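Local coordinates for protein putative acetamidase/formamidase (Yersinia enterocolitica subsp. palearctica serotype O:3, PDB 5UBU) that probably hydrolyses non-peptide carbon-nitrogen bonds in linear amides, as an acetamidase or formamidase would, at residues R15-G20 against I50-R55; E35-I40 against N88-I93; T205-R210 against G214-G219; D283-L288 against M301-C306. All coordinates share one frame; numbering follows the deposited sequence.

Overall arrangement
Contacts 2 and 3 sit in the β-sheet body of the subunit, contact 1 in turns at its edge, and contact 4 apart in its helical layer. Along the chain contacts 1 and 2 interleave (15-20, 35-40, 50-55, 88-93), then contacts 3 and 4 follow in series. Contacts 2 and 3 are about 10 Å apart between centres and share one sheet, where strands 87-93 and 214-222 are antiparallel neighbours. Contact 1, about 20 Å from contact 2, joins it through parallel strands 48-50 and 87-93. Contact 4 is about 34 Å from contact 2; its helices pack on strands 263-270 and 319-326 of the nine-stranded sheet. Contacts 2 and 4 both touch the second subunit, and contact 4 also meets the third.

Contact 1: R15-G20 against I50-R55; sequences RGVGAG and IEPGDR
V17 meets P52 at a slant, its CG2 branch laid against one corner of the pyrrolidine ring: CG2 of V17 is 3.6 Å from P52 CB and 3.8 Å from P52 CG. With V17 CG1 anti to the carbonyl carbon (chi1 -61°), CG2 takes the place between the backbone N and the carbonyl carbon, and this is the branch that reaches the proline. One residue on, side chains give way to backbone. The CA of G18 makes a CH...O contact with the carbonyl O of P52 at 3.3 Å, and the CA atoms of G18 and G53 are 4.3 Å apart, two glycines meeting with no side chain between the backbones. Each segment is folded into a β turn, type I from G16 to A19 and type II from E51 to D54, with P52 and G53 in the two central places of the latter. The second turn carries the chain from strand 48-50 of one sheet to strand 55-59 of another. D54 N bonds to E51 O at 3.0 Å, and the D54 carboxylate returns to the turn, its OD2 taking E51 N at 3.0 Å from above the carboxylate plane. H26 also binds OD2, while R21 forms a salt bridge with OD1. Both turns lean on strand 239-248: D246 accepts from G18 N, and V245 pairs with the backbone of G53 and D54.

Contact 2: E35-I40 against N88-I93; sequences EFHYTI and NGPIMI
F36 brings its ring obliquely onto the side-chain amide of N88, with CE2 of F36 3.4 Å from N88 ND2 and 3.5 Å from N88 OD1. The two side chains run alongside each other in the same direction, and their planes are turned 70° apart, so this is not a stack. H37 works differently. Its CB points toward the strand, and chi1 of -53° turns an edge of the ring to G89, whose carbonyl O lies in the ring plane, 3.2 Å from H37 CE1. P90, which follows a cis peptide bond, adds its CD 4.0 Å from H37 CE1. This is where the loop leading to strand 39-40 lies over the beginning of strand 87-93, held further by a backbone bond between H37 and Q87. Q33 accepts from both N88 ND2 and G89 N through its OE1. The amide beside the phenyl ring therefore has one N-H used by Q33, which should steady its rotation, while F36 meets it by van der Waals contact.

Contact 3: T205-R210 against G214-G219; sequences TYLPVR and GRLFIG
Apolar contact comes first: L207 and L216 cross at about a right angle and meet through one methyl each, CD1 of L207 standing 4.0 Å from CD1 of L216. L207 starts with CG beside its backbone N, whereas L216 swings CG anti to its own (chi1 178°), and that turn brings its end nearer the other strand. The second apolar touch is V209 CG1 against the CA of G214, 3.9 Å away, where a methyl rests on bare backbone. Hydrogen bonding between the two segments runs through solvent. One water accepts from R210 N at 2.9 Å and donates to G214 O at 2.7 Å, tying the end of one segment to the start of the next. No direct backbone bond links the strands, so the connection is a β arch and not a hairpin: 203-208 belongs to the nine-stranded mixed sheet, beside 101-111 and 257-260, while 214-222 belongs to the second sheet, between 87-93 and 169-175. The leucine pair thus lies between two sheets, with V104 and L173 also touching L216. The guanidinium groups of both arginines bond to carbonyls beyond the two segments. R210 NH2 bonds to N189 O, and R215 NH2 to S44 O. Further along strand 214-222 come D220 and H222, ligands of the bound sodium ions.

Contact 4: D283-L288 against M301-C306; sequences DLIYWL and MLLSQC
The segments of helices 273-291 and 296-306 cross at 119° with their axes 11.3 Å apart, and the backbones come closest where the CA atoms of I285 and L303 are 8.3 Å apart. Between the two backbones L303 extends its side chain, and its CD1 methyl does most of the touching. I285 slides past L303 in the opposite direction and offers the shaft of its chain, CG1 being 3.6 Å from L303 CD1. L288 faces L303 tip to tip, CD1 to CD1 at 4.0 Å. L284 slants across, its CD2 lying 3.9 Å from CD1 of L303 and 4.0 Å from CD2 of L303, so it sees both branches; its CB already points toward the partner helix, and CG anti to the backbone N (chi1 -178°) extends the chain so that CD2 meets L303. One leucine is thus lodged against residues i, i+1 and i+4 of the other helix, all of them aliphatic. The two helices follow each other in the chain and pack on the nine-stranded sheet, where L325 of strand 319-326 touches both L303 and L288, and A323 touches L284. On the far side of helix 296-306, Q305 folds back so that NE2 bonds to M301 O at 3.3 Å. There the helix meets another subunit: S304 OG hydrogen-bonds to T233 O of the third subunit. I285, on the other helix, also packs on L129 of the third subunit.

Contact 1: R15-G20 against I50-R55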
loop_
_atom_site.group_PDB
_atom_site.type_symbol
_atom_site.label_atom_id
_atom_site.label_comp_id
_atom_site.label_asym_id
_atom_site.label_seq_id
_atom_site.Cartn_x
_atom_site.Cartn_y
_atom_site.Cartn_z
ATOM N N ARG B 15 -29.478 -22.689 -11.223
ATOM C CA ARG B 15 -29.616 -21.707 -12.304
ATOM C C ARG B 15 -28.896 -22.055 -13.599
ATOM O O ARG B 15 -29.108 -21.391 -14.611
ATOM C CB ARG B 15 -29.148 -20.341 -11.816
ATOM C CG ARG B 15 -29.923 -19.809 -10.618
ATOM C CD ARG B 15 -29.409 -18.442 -10.217
ATOM N NE ARG B 15 -29.652 -17.442 -11.257
ATOM C CZ ARG B 15 -29.236 -16.179 -11.206
ATOM N NH1 ARG B 15 -29.519 -15.348 -12.210
ATOM N NH2 ARG B 15 -28.532 -15.742 -10.159
ATOM N N GLY B 16 -28.049 -23.082 -13.577
ATOM C CA GLY B 16 -27.325 -23.498 -14.781
ATOM C C GLY B 16 -28.275 -24.078 -15.812
ATOM O O GLY B 16 -29.122 -24.926 -15.487
ATOM N N VAL B 17 -28.144 -23.616 -17.053
ATOM C CA VAL B 17 -29.012 -24.079 -18.144
ATOM C C VAL B 17 -28.767 -25.541 -18.526
ATOM O O VAL B 17 -29.673 -26.210 -19.031
ATOM C CB VAL B 17 -28.904 -23.184 -19.410
ATOM C CG1 VAL B 17 -29.332 -21.760 -19.091
ATOM C CG2 VAL B 17 -27.503 -23.201 -20.016
ATOM N N GLY B 18 -27.549 -26.025 -18.272
ATOM C CA GLY B 18 -27.170 -27.395 -18.605
ATOM C C GLY B 18 -27.516 -28.448 -17.555
ATOM O O GLY B 18 -27.221 -29.631 -17.750
ATOM N N ALA B 19 -28.134 -28.027 -16.445
ATOM C CA ALA B 19 -28.517 -28.950 -15.405
ATOM C C ALA B 19 -29.477 -29.999 -16.003
ATOM O O ALA B 19 -30.425 -29.705 -16.767
ATOM C CB ALA B 19 -29.172 -28.247 -14.235
ATOM N N GLY B 20 -29.186 -31.238 -15.693
ATOM C CA GLY B 20 -30.016 -32.366 -16.171
ATOM C C GLY B 20 -29.546 -33.045 -17.447
ATOM O O GLY B 20 -29.989 -34.158 -17.740
ATOM N N ILE B 50 -17.952 -26.345 -26.306
ATOM C CA ILE B 50 -18.790 -27.261 -25.533
ATOM C C ILE B 50 -20.180 -26.704 -25.236
ATOM O O ILE B 50 -20.437 -25.506 -25.387
ATOM C CB ILE B 50 -18.120 -27.599 -24.171
ATOM C CG1 ILE B 50 -18.038 -26.364 -23.272
ATOM C CG2 ILE B 50 -16.725 -28.186 -24.379
ATOM C CD1 ILE B 50 -17.453 -26.658 -21.909
ATOM N N GLU B 51 -21.069 -27.595 -24.806
ATOM C CA GLU B 51 -22.422 -27.228 -24.403
ATOM C C GLU B 51 -22.409 -27.026 -22.881
ATOM O O GLU B 51 -21.631 -27.685 -22.176
ATOM C CB GLU B 51 -23.409 -28.339 -24.767
ATOM C CG GLU B 51 -23.619 -28.534 -26.264
ATOM C CD GLU B 51 -24.373 -27.394 -26.909
ATOM O OE1 GLU B 51 -25.023 -26.597 -26.197
ATOM O OE2 GLU B 51 -24.354 -27.294 -28.152
ATOM N N PRO B 52 -23.239 -26.095 -22.366
ATOM C CA PRO B 52 -23.274 -25.938 -20.918
ATOM C C PRO B 52 -23.689 -27.262 -20.279
ATOM O O PRO B 52 -24.653 -27.887 -20.726
ATOM C CB PRO B 52 -24.347 -24.863 -20.701
ATOM C CG PRO B 52 -24.380 -24.092 -21.961
ATOM C CD PRO B 52 -24.080 -25.091 -23.043
ATOM N N GLY B 53 -22.938 -27.694 -19.275
ATOM C CA GLY B 53 -23.216 -28.958 -18.590
ATOM C C GLY B 53 -22.204 -30.035 -18.945
ATOM O O GLY B 53 -22.102 -31.020 -18.246
ATOM N N ASP B 54 -21.481 -29.849 -20.051
ATOM C CA ASP B 54 -20.455 -30.805 -20.487
ATOM C C ASP B 54 -19.263 -30.864 -19.536
ATOM O O ASP B 54 -19.011 -29.939 -18.771
ATOM C CB ASP B 54 -19.912 -30.456 -21.889
ATOM C CG ASP B 54 -20.864 -30.798 -23.014
ATOM O OD1 ASP B 54 -21.935 -31.397 -22.772
ATOM O OD2 ASP B 54 -20.516 -30.477 -24.172
ATOM N N ARG B 55 -18.538 -31.974 -19.616
ATOM C CA ARG B 55 -17.345 -32.209 -18.820
ATOM C C ARG B 55 -16.117 -32.095 -19.720
ATOM O O ARG B 55 -16.191 -32.387 -20.918
ATOM C CB ARG B 55 -17.410 -33.588 -18.152
ATOM C CG ARG B 55 -18.402 -33.630 -17.003
ATOM C CD ARG B 55 -18.738 -35.016 -16.496
ATOM N NE ARG B 55 -17.567 -35.601 -15.845
ATOM C CZ ARG B 55 -16.844 -36.620 -16.311
ATOM N NH1 ARG B 55 -15.802 -37.055 -15.614
ATOM N NH2 ARG B 55 -17.179 -37.254 -17.433
#

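Contact 2: E35-I40 against N88-I93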
loop_
_atom_site.group_PDB
_atom_site.type_symbol
_atom_site.label_atom_id
_atom_site.label_comp_id
_atom_site.label_asym_id
_atom_site.label_seq_id
_atom_site.Cartn_x
_atom_site.Cartn_y
_atom_site.Cartn_z
ATOM N N GLU B 35 -1.013 -25.166 -28.968
ATOM C CA GLU B 35 -0.104 -24.215 -28.350
ATOM C C GLU B 35 -0.761 -23.638 -27.092
ATOM O O GLU B 35 -1.920 -23.208 -27.100
ATOM C CB GLU B 35 0.395 -23.103 -29.306
ATOM C CG GLU B 35 -0.567 -21.995 -29.716
ATOM C CD GLU B 35 0.173 -20.814 -30.382
ATOM O OE1 GLU B 35 1.283 -20.453 -29.902
ATOM O OE2 GLU B 35 -0.366 -20.225 -31.359
ATOM N N PHE B 36 -0.023 -23.678 -25.987
ATOM C CA PHE B 36 -0.494 -23.147 -24.721
ATOM C C PHE B 36 -0.280 -21.643 -24.747
ATOM O O PHE B 36 0.654 -21.167 -25.396
ATOM C CB PHE B 36 0.254 -23.809 -23.577
ATOM C CG PHE B 36 -0.106 -25.251 -23.382
ATOM C CD1 PHE B 36 0.371 -26.219 -24.252
ATOM C CD2 PHE B 36 -0.928 -25.640 -22.329
ATOM C CE1 PHE B 36 0.022 -27.547 -24.088
ATOM C CE2 PHE B 36 -1.268 -26.968 -22.153
ATOM C CZ PHE B 36 -0.794 -27.923 -23.035
ATOM N N HIS B 37 -1.135 -20.890 -24.052
ATOM C CA HIS B 37 -1.033 -19.422 -24.065
ATOM C C HIS B 37 -0.555 -18.793 -22.781
ATOM O O HIS B 37 -0.839 -19.286 -21.685
ATOM C CB HIS B 37 -2.374 -18.780 -24.449
ATOM C CG HIS B 37 -2.949 -19.306 -25.727
ATOM N ND1 HIS B 37 -4.010 -20.187 -25.748
ATOM C CD2 HIS B 37 -2.591 -19.112 -27.021
ATOM C CE1 HIS B 37 -4.297 -20.492 -27.002
ATOM N NE2 HIS B 37 -3.450 -19.855 -27.792
ATOM N N TYR B 38 0.157 -17.679 -22.951
ATOM C CA TYR B 38 0.694 -16.877 -21.853
ATOM C C TYR B 38 -0.040 -15.534 -21.702
ATOM O O TYR B 38 0.382 -14.675 -20.919
ATOM C CB TYR B 38 2.210 -16.696 -22.012
ATOM C CG TYR B 38 2.953 -17.986 -21.758
ATOM C CD1 TYR B 38 3.355 -18.327 -20.464
ATOM C CD2 TYR B 38 3.235 -18.879 -22.794
ATOM C CE1 TYR B 38 4.030 -19.512 -20.209
ATOM C CE2 TYR B 38 3.914 -20.063 -22.544
ATOM C CZ TYR B 38 4.306 -20.374 -21.245
ATOM O OH TYR B 38 4.972 -21.543 -20.971
ATOM N N THR B 39 -1.125 -15.363 -22.464
ATOM C CA THR B 39 -1.974 -14.175 -22.375
ATOM C C THR B 39 -3.422 -14.659 -22.530
ATOM O O THR B 39 -3.705 -15.554 -23.323
ATOM C CB THR B 39 -1.594 -13.057 -23.379
ATOM O OG1 THR B 39 -2.299 -11.856 -23.044
ATOM C CG2 THR B 39 -1.893 -13.457 -24.821
ATOM N N ILE B 40 -4.317 -14.076 -21.741
ATOM C CA ILE B 40 -5.735 -14.443 -21.704
ATOM C C ILE B 40 -6.602 -13.316 -22.256
ATOM O O ILE B 40 -6.745 -12.270 -21.629
ATOM C CB ILE B 40 -6.114 -14.788 -20.256
ATOM C CG1 ILE B 40 -5.314 -16.029 -19.832
ATOM C CG2 ILE B 40 -7.616 -15.013 -20.118
ATOM C CD1 ILE B 40 -5.289 -16.288 -18.341
ATOM N N ASN B 88 -4.360 -23.674 -20.906
ATOM C CA ASN B 88 -5.204 -24.495 -21.774
ATOM C C ASN B 88 -6.367 -23.574 -22.121
ATOM O O ASN B 88 -6.745 -22.718 -21.311
ATOM C CB ASN B 88 -5.713 -25.750 -21.069
ATOM C CG ASN B 88 -4.729 -26.884 -21.121
ATOM O OD1 ASN B 88 -4.067 -27.193 -20.145
ATOM N ND2 ASN B 88 -4.597 -27.489 -22.296
ATOM N N GLY B 89 -6.926 -23.735 -23.311
ATOM C CA GLY B 89 -8.039 -22.891 -23.747
ATOM C C GLY B 89 -7.630 -22.064 -24.953
ATOM O O GLY B 89 -6.507 -22.200 -25.447
ATOM N N PRO B 90 -8.511 -21.178 -25.418
ATOM C CA PRO B 90 -9.823 -20.942 -24.837
ATOM C C PRO B 90 -10.890 -21.973 -25.193
ATOM O O PRO B 90 -10.937 -22.459 -26.324
ATOM C CB PRO B 90 -10.226 -19.588 -25.425
ATOM C CG PRO B 90 -9.503 -19.496 -26.709
ATOM C CD PRO B 90 -8.247 -20.302 -26.569
ATOM N N ILE B 91 -11.728 -22.293 -24.210
ATOM C CA ILE B 91 -12.844 -23.211 -24.373
ATOM C C ILE B 91 -14.076 -22.335 -24.588
ATOM O O ILE B 91 -14.273 -21.372 -23.854
ATOM C CB ILE B 91 -13.028 -24.092 -23.126
ATOM C CG1 ILE B 91 -11.757 -24.912 -22.882
ATOM C CG2 ILE B 91 -14.242 -25.008 -23.283
ATOM C CD1 ILE B 91 -11.795 -25.812 -21.666
HETATM N N MSE B 92 -14.898 -22.663 -25.580
HETATM C CA MSE B 92 -16.108 -21.878 -25.871
HETATM C C MSE B 92 -17.338 -22.556 -25.344
HETATM O O MSE B 92 -17.506 -23.759 -25.524
HETATM C CB MSE B 92 -16.282 -21.699 -27.376
HETATM C CG MSE B 92 -14.996 -21.249 -28.073
HETATM SE SE MSE B 92 -14.508 -19.410 -27.546
HETATM C CE MSE B 92 -15.723 -18.379 -28.720
ATOM N N ILE B 93 -18.195 -21.796 -24.666
ATOM C CA ILE B 93 -19.437 -22.337 -24.128
ATOM C C ILE B 93 -20.561 -21.797 -25.011
ATOM O O ILE B 93 -20.724 -20.581 -25.147
ATOM C CB ILE B 93 -19.671 -21.978 -22.641
ATOM C CG1 ILE B 93 -18.573 -22.569 -21.735
ATOM C CG2 ILE B 93 -21.017 -22.516 -22.174
ATOM C CD1 ILE B 93 -17.202 -21.948 -21.871
#

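Contact 3: T205-R210 against G214-G219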
loop_
_atom_site.group_PDB
_atom_site.type_symbol
_atom_site.label_atom_id
_atom_site.label_comp_id
_atom_site.label_asym_id
_atom_site.label_seq_id
_atom_site.Cartn_x
_atom_site.Cartn_y
_atom_site.Cartn_z
ATOM N N THR B 205 -16.405 -22.440 -9.231
ATOM C CA THR B 205 -15.971 -21.052 -9.392
ATOM C C THR B 205 -16.875 -20.369 -10.427
ATOM O O THR B 205 -17.133 -20.926 -11.500
ATOM C CB THR B 205 -14.492 -20.960 -9.827
ATOM O OG1 THR B 205 -13.664 -21.602 -8.857
ATOM C CG2 THR B 205 -14.051 -19.514 -9.956
ATOM N N TYR B 206 -17.353 -19.169 -10.085
ATOM C CA TYR B 206 -18.225 -18.377 -10.958
ATOM C C TYR B 206 -17.426 -17.225 -11.553
ATOM O O TYR B 206 -16.888 -16.413 -10.819
ATOM C CB TYR B 206 -19.425 -17.864 -10.169
ATOM C CG TYR B 206 -20.234 -18.986 -9.550
ATOM C CD1 TYR B 206 -21.021 -19.813 -10.342
ATOM C CD2 TYR B 206 -20.223 -19.215 -8.181
ATOM C CE1 TYR B 206 -21.764 -20.849 -9.792
ATOM C CE2 TYR B 206 -20.967 -20.246 -7.621
ATOM C CZ TYR B 206 -21.738 -21.061 -8.434
ATOM O OH TYR B 206 -22.484 -22.084 -7.904
ATOM N N LEU B 207 -17.350 -17.173 -12.881
ATOM C CA LEU B 207 -16.579 -16.150 -13.600
ATOM C C LEU B 207 -17.477 -15.305 -14.514
ATOM O O LEU B 207 -18.258 -15.857 -15.283
ATOM C CB LEU B 207 -15.510 -16.837 -14.448
ATOM C CG LEU B 207 -14.467 -17.655 -13.668
ATOM C CD1 LEU B 207 -13.622 -18.523 -14.594
ATOM C CD2 LEU B 207 -13.576 -16.737 -12.839
ATOM N N PRO B 208 -17.333 -13.965 -14.473
ATOM C CA PRO B 208 -18.186 -13.120 -15.286
ATOM C C PRO B 208 -17.791 -13.071 -16.756
ATOM O O PRO B 208 -16.667 -12.703 -17.081
ATOM C CB PRO B 208 -18.017 -11.732 -14.656
ATOM C CG PRO B 208 -16.792 -11.797 -13.814
ATOM C CD PRO B 208 -16.234 -13.187 -13.882
ATOM N N VAL B 209 -18.740 -13.404 -17.625
ATOM C CA VAL B 209 -18.510 -13.391 -19.055
ATOM C C VAL B 209 -18.522 -11.962 -19.583
ATOM O O VAL B 209 -19.398 -11.173 -19.232
ATOM C CB VAL B 209 -19.592 -14.201 -19.809
ATOM C CG1 VAL B 209 -19.354 -14.161 -21.319
ATOM C CG2 VAL B 209 -19.606 -15.644 -19.331
ATOM N N ARG B 210 -17.525 -11.639 -20.404
ATOM C CA ARG B 210 -17.417 -10.322 -21.039
ATOM C C ARG B 210 -17.114 -10.446 -22.541
ATOM O O ARG B 210 -17.146 -9.446 -23.257
ATOM C CB ARG B 210 -16.356 -9.467 -20.348
ATOM C CG ARG B 210 -16.677 -9.157 -18.894
ATOM C CD ARG B 210 -15.638 -8.231 -18.288
ATOM N NE ARG B 210 -15.896 -7.945 -16.876
ATOM C CZ ARG B 210 -15.458 -8.675 -15.842
ATOM N NH1 ARG B 210 -15.756 -8.306 -14.601
ATOM N NH2 ARG B 210 -14.730 -9.772 -16.029
ATOM N N GLY B 214 -17.609 -16.901 -23.789
ATOM C CA GLY B 214 -16.944 -17.041 -22.500
ATOM C C GLY B 214 -15.429 -17.030 -22.596
ATOM O O GLY B 214 -14.771 -16.153 -22.012
ATOM N N ARG B 215 -14.881 -17.998 -23.334
ATOM C CA ARG B 215 -13.426 -18.138 -23.500
ATOM C C ARG B 215 -12.765 -18.512 -22.180
ATOM O O ARG B 215 -12.059 -17.717 -21.576
ATOM C CB ARG B 215 -12.794 -16.883 -24.124
ATOM C CG ARG B 215 -13.095 -16.754 -25.598
ATOM C CD ARG B 215 -12.599 -15.439 -26.168
ATOM N NE ARG B 215 -12.487 -15.578 -27.621
ATOM C CZ ARG B 215 -11.370 -15.923 -28.277
ATOM N NH1 ARG B 215 -10.211 -16.121 -27.644
ATOM N NH2 ARG B 215 -11.401 -16.042 -29.595
ATOM N N LEU B 216 -13.020 -19.742 -21.749
ATOM C CA LEU B 216 -12.483 -20.265 -20.496
ATOM C C LEU B 216 -11.047 -20.755 -20.655
ATOM O O LEU B 216 -10.739 -21.500 -21.583
ATOM C CB LEU B 216 -13.349 -21.425 -19.990
ATOM C CG LEU B 216 -12.920 -22.146 -18.699
ATOM C CD1 LEU B 216 -12.899 -21.197 -17.510
ATOM C CD2 LEU B 216 -13.865 -23.318 -18.449
ATOM N N PHE B 217 -10.188 -20.326 -19.735
ATOM C CA PHE B 217 -8.786 -20.725 -19.705
ATOM C C PHE B 217 -8.501 -21.387 -18.364
ATOM O O PHE B 217 -9.038 -20.972 -17.330
ATOM C CB PHE B 217 -7.862 -19.518 -19.856
ATOM C CG PHE B 217 -7.934 -18.846 -21.190
ATOM C CD1 PHE B 217 -8.877 -17.867 -21.439
ATOM C CD2 PHE B 217 -7.015 -19.168 -22.187
ATOM C CE1 PHE B 217 -8.921 -17.224 -22.669
ATOM C CE2 PHE B 217 -7.050 -18.538 -23.418
ATOM C CZ PHE B 217 -7.997 -17.552 -23.661
ATOM N N ILE B 218 -7.651 -22.404 -18.375
ATOM C CA ILE B 218 -7.300 -23.121 -17.141
ATOM C C ILE B 218 -5.829 -23.527 -17.176
ATOM O O ILE B 218 -5.233 -23.657 -18.246
ATOM C CB ILE B 218 -8.241 -24.339 -16.925
ATOM C CG1 ILE B 218 -8.034 -24.970 -15.552
ATOM C CG2 ILE B 218 -8.067 -25.378 -18.040
ATOM C CD1 ILE B 218 -9.020 -26.076 -15.240
ATOM N N GLY B 219 -5.230 -23.687 -16.002
ATOM C CA GLY B 219 -3.823 -24.098 -15.912
ATOM C C GLY B 219 -3.218 -23.904 -14.547
ATOM O O GLY B 219 -3.925 -23.606 -13.594
HETATM O O HOH W 1 -15.616 -13.690 -21.256
#

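Contact 4: D283-L288 against M301-C306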
loop_
_atom_site.group_PDB
_atom_site.type_symbol
_atom_site.label_atom_id
_atom_site.label_comp_id
_atom_site.label_asym_id
_atom_site.label_seq_id
_atom_site.Cartn_x
_atom_site.Cartn_y
_atom_site.Cartn_z
ATOM N N ASP B 283 -17.765 -6.953 -2.284
ATOM C CA ASP B 283 -18.476 -7.795 -3.244
ATOM C C ASP B 283 -19.350 -8.792 -2.499
ATOM O O ASP B 283 -20.474 -9.058 -2.920
ATOM C CB ASP B 283 -17.530 -8.574 -4.144
ATOM C CG ASP B 283 -18.272 -9.341 -5.224
ATOM O OD1 ASP B 283 -18.851 -8.684 -6.111
ATOM O OD2 ASP B 283 -18.261 -10.595 -5.205
ATOM N N LEU B 284 -18.819 -9.346 -1.406
ATOM C CA LEU B 284 -19.568 -10.302 -0.598
ATOM C C LEU B 284 -20.830 -9.633 -0.048
ATOM O O LEU B 284 -21.922 -10.195 -0.130
ATOM C CB LEU B 284 -18.701 -10.855 0.540
ATOM C CG LEU B 284 -19.333 -11.909 1.451
ATOM C CD1 LEU B 284 -19.850 -13.083 0.641
ATOM C CD2 LEU B 284 -18.318 -12.381 2.468
ATOM N N ILE B 285 -20.671 -8.417 0.477
ATOM C CA ILE B 285 -21.799 -7.645 1.016
ATOM C C ILE B 285 -22.853 -7.410 -0.064
ATOM O O ILE B 285 -24.043 -7.557 0.197
ATOM C CB ILE B 285 -21.335 -6.308 1.636
ATOM C CG1 ILE B 285 -20.514 -6.591 2.897
ATOM C CG2 ILE B 285 -22.529 -5.441 2.017
ATOM C CD1 ILE B 285 -19.833 -5.376 3.485
ATOM N N TYR B 286 -22.426 -7.055 -1.273
ATOM C CA TYR B 286 -23.393 -6.834 -2.344
ATOM C C TYR B 286 -24.103 -8.140 -2.745
ATOM O O TYR B 286 -25.282 -8.130 -3.139
ATOM C CB TYR B 286 -22.776 -6.174 -3.576
ATOM C CG TYR B 286 -22.267 -4.758 -3.398
ATOM C CD1 TYR B 286 -22.814 -3.886 -2.446
ATOM C CD2 TYR B 286 -21.351 -4.227 -4.305
ATOM C CE1 TYR B 286 -22.357 -2.576 -2.331
ATOM C CE2 TYR B 286 -20.919 -2.913 -4.205
ATOM C CZ TYR B 286 -21.427 -2.091 -3.222
ATOM O OH TYR B 286 -20.987 -0.790 -3.125
ATOM N N TRP B 287 -23.376 -9.248 -2.631
ATOM C CA TRP B 287 -23.905 -10.564 -2.949
ATOM C C TRP B 287 -24.952 -10.961 -1.911
ATOM O O TRP B 287 -26.032 -11.450 -2.265
ATOM C CB TRP B 287 -22.746 -11.567 -3.043
ATOM C CG TRP B 287 -23.084 -12.950 -3.502
ATOM C CD1 TRP B 287 -24.221 -13.361 -4.147
ATOM C CD2 TRP B 287 -22.180 -14.054 -3.563
ATOM N NE1 TRP B 287 -24.123 -14.682 -4.487
ATOM C CE2 TRP B 287 -22.873 -15.130 -4.158
ATOM C CE3 TRP B 287 -20.862 -14.254 -3.130
ATOM C CZ2 TRP B 287 -22.300 -16.387 -4.328
ATOM C CZ3 TRP B 287 -20.287 -15.504 -3.300
ATOM C CH2 TRP B 287 -21.008 -16.554 -3.900
ATOM N N LEU B 288 -24.652 -10.708 -0.637
ATOM C CA LEU B 288 -25.577 -11.016 0.453
ATOM C C LEU B 288 -26.868 -10.193 0.348
ATOM O O LEU B 288 -27.951 -10.702 0.644
ATOM C CB LEU B 288 -24.902 -10.799 1.810
ATOM C CG LEU B 288 -23.722 -11.726 2.117
ATOM C CD1 LEU B 288 -22.998 -11.297 3.378
ATOM C CD2 LEU B 288 -24.170 -13.173 2.226
HETATM N N MSE B 301 -21.904 -5.100 9.291
HETATM C CA MSE B 301 -21.621 -5.266 10.715
HETATM C C MSE B 301 -21.581 -6.717 11.096
HETATM O O MSE B 301 -20.842 -7.083 11.997
HETATM C CB MSE B 301 -22.646 -4.515 11.546
HETATM C CG MSE B 301 -22.506 -3.014 11.327
HETATM SE SE MSE B 301 -23.879 -2.038 12.354
HETATM C CE MSE B 301 -23.268 -2.244 14.209
ATOM N N LEU B 302 -22.364 -7.559 10.420
ATOM C CA LEU B 302 -22.368 -8.995 10.727
ATOM C C LEU B 302 -21.046 -9.635 10.298
ATOM O O LEU B 302 -20.504 -10.475 11.020
ATOM C CB LEU B 302 -23.544 -9.728 10.052
ATOM C CG LEU B 302 -23.643 -11.227 10.353
ATOM C CD1 LEU B 302 -23.921 -11.465 11.825
ATOM C CD2 LEU B 302 -24.716 -11.889 9.513
ATOM N N LEU B 303 -20.548 -9.258 9.115
ATOM C CA LEU B 303 -19.275 -9.783 8.607
ATOM C C LEU B 303 -18.110 -9.341 9.466
ATOM O O LEU B 303 -17.042 -9.938 9.414
ATOM C CB LEU B 303 -19.028 -9.376 7.156
ATOM C CG LEU B 303 -19.885 -10.097 6.131
ATOM C CD1 LEU B 303 -19.652 -9.511 4.751
ATOM C CD2 LEU B 303 -19.582 -11.587 6.144
ATOM N N SER B 304 -18.317 -8.285 10.246
ATOM C CA SER B 304 -17.299 -7.804 11.155
ATOM C C SER B 304 -17.220 -8.770 12.356
ATOM O O SER B 304 -16.339 -8.639 13.206
ATOM C CB SER B 304 -17.639 -6.385 11.613
ATOM O OG SER B 304 -16.560 -5.799 12.315
ATOM N N GLN B 305 -18.136 -9.744 12.399
ATOM C CA GLN B 305 -18.197 -10.747 13.469
ATOM C C GLN B 305 -17.994 -12.187 12.946
ATOM O O GLN B 305 -17.502 -13.042 13.687
ATOM C CB GLN B 305 -19.572 -10.708 14.170
ATOM C CG GLN B 305 -20.156 -9.324 14.438
ATOM C CD GLN B 305 -19.225 -8.402 15.189
ATOM O OE1 GLN B 305 -18.403 -8.845 15.998
ATOM N NE2 GLN B 305 -19.366 -7.101 14.945
ATOM N N CYS B 306 -18.365 -12.440 11.682
ATOM C CA CYS B 306 -18.311 -13.791 11.087
ATOM C C CYS B 306 -17.515 -13.968 9.816
ATOM O O CYS B 306 -17.325 -15.098 9.364
ATOM C CB CYS B 306 -19.732 -14.206 10.728
ATOM S SG CYS B 306 -20.834 -14.055 12.113
#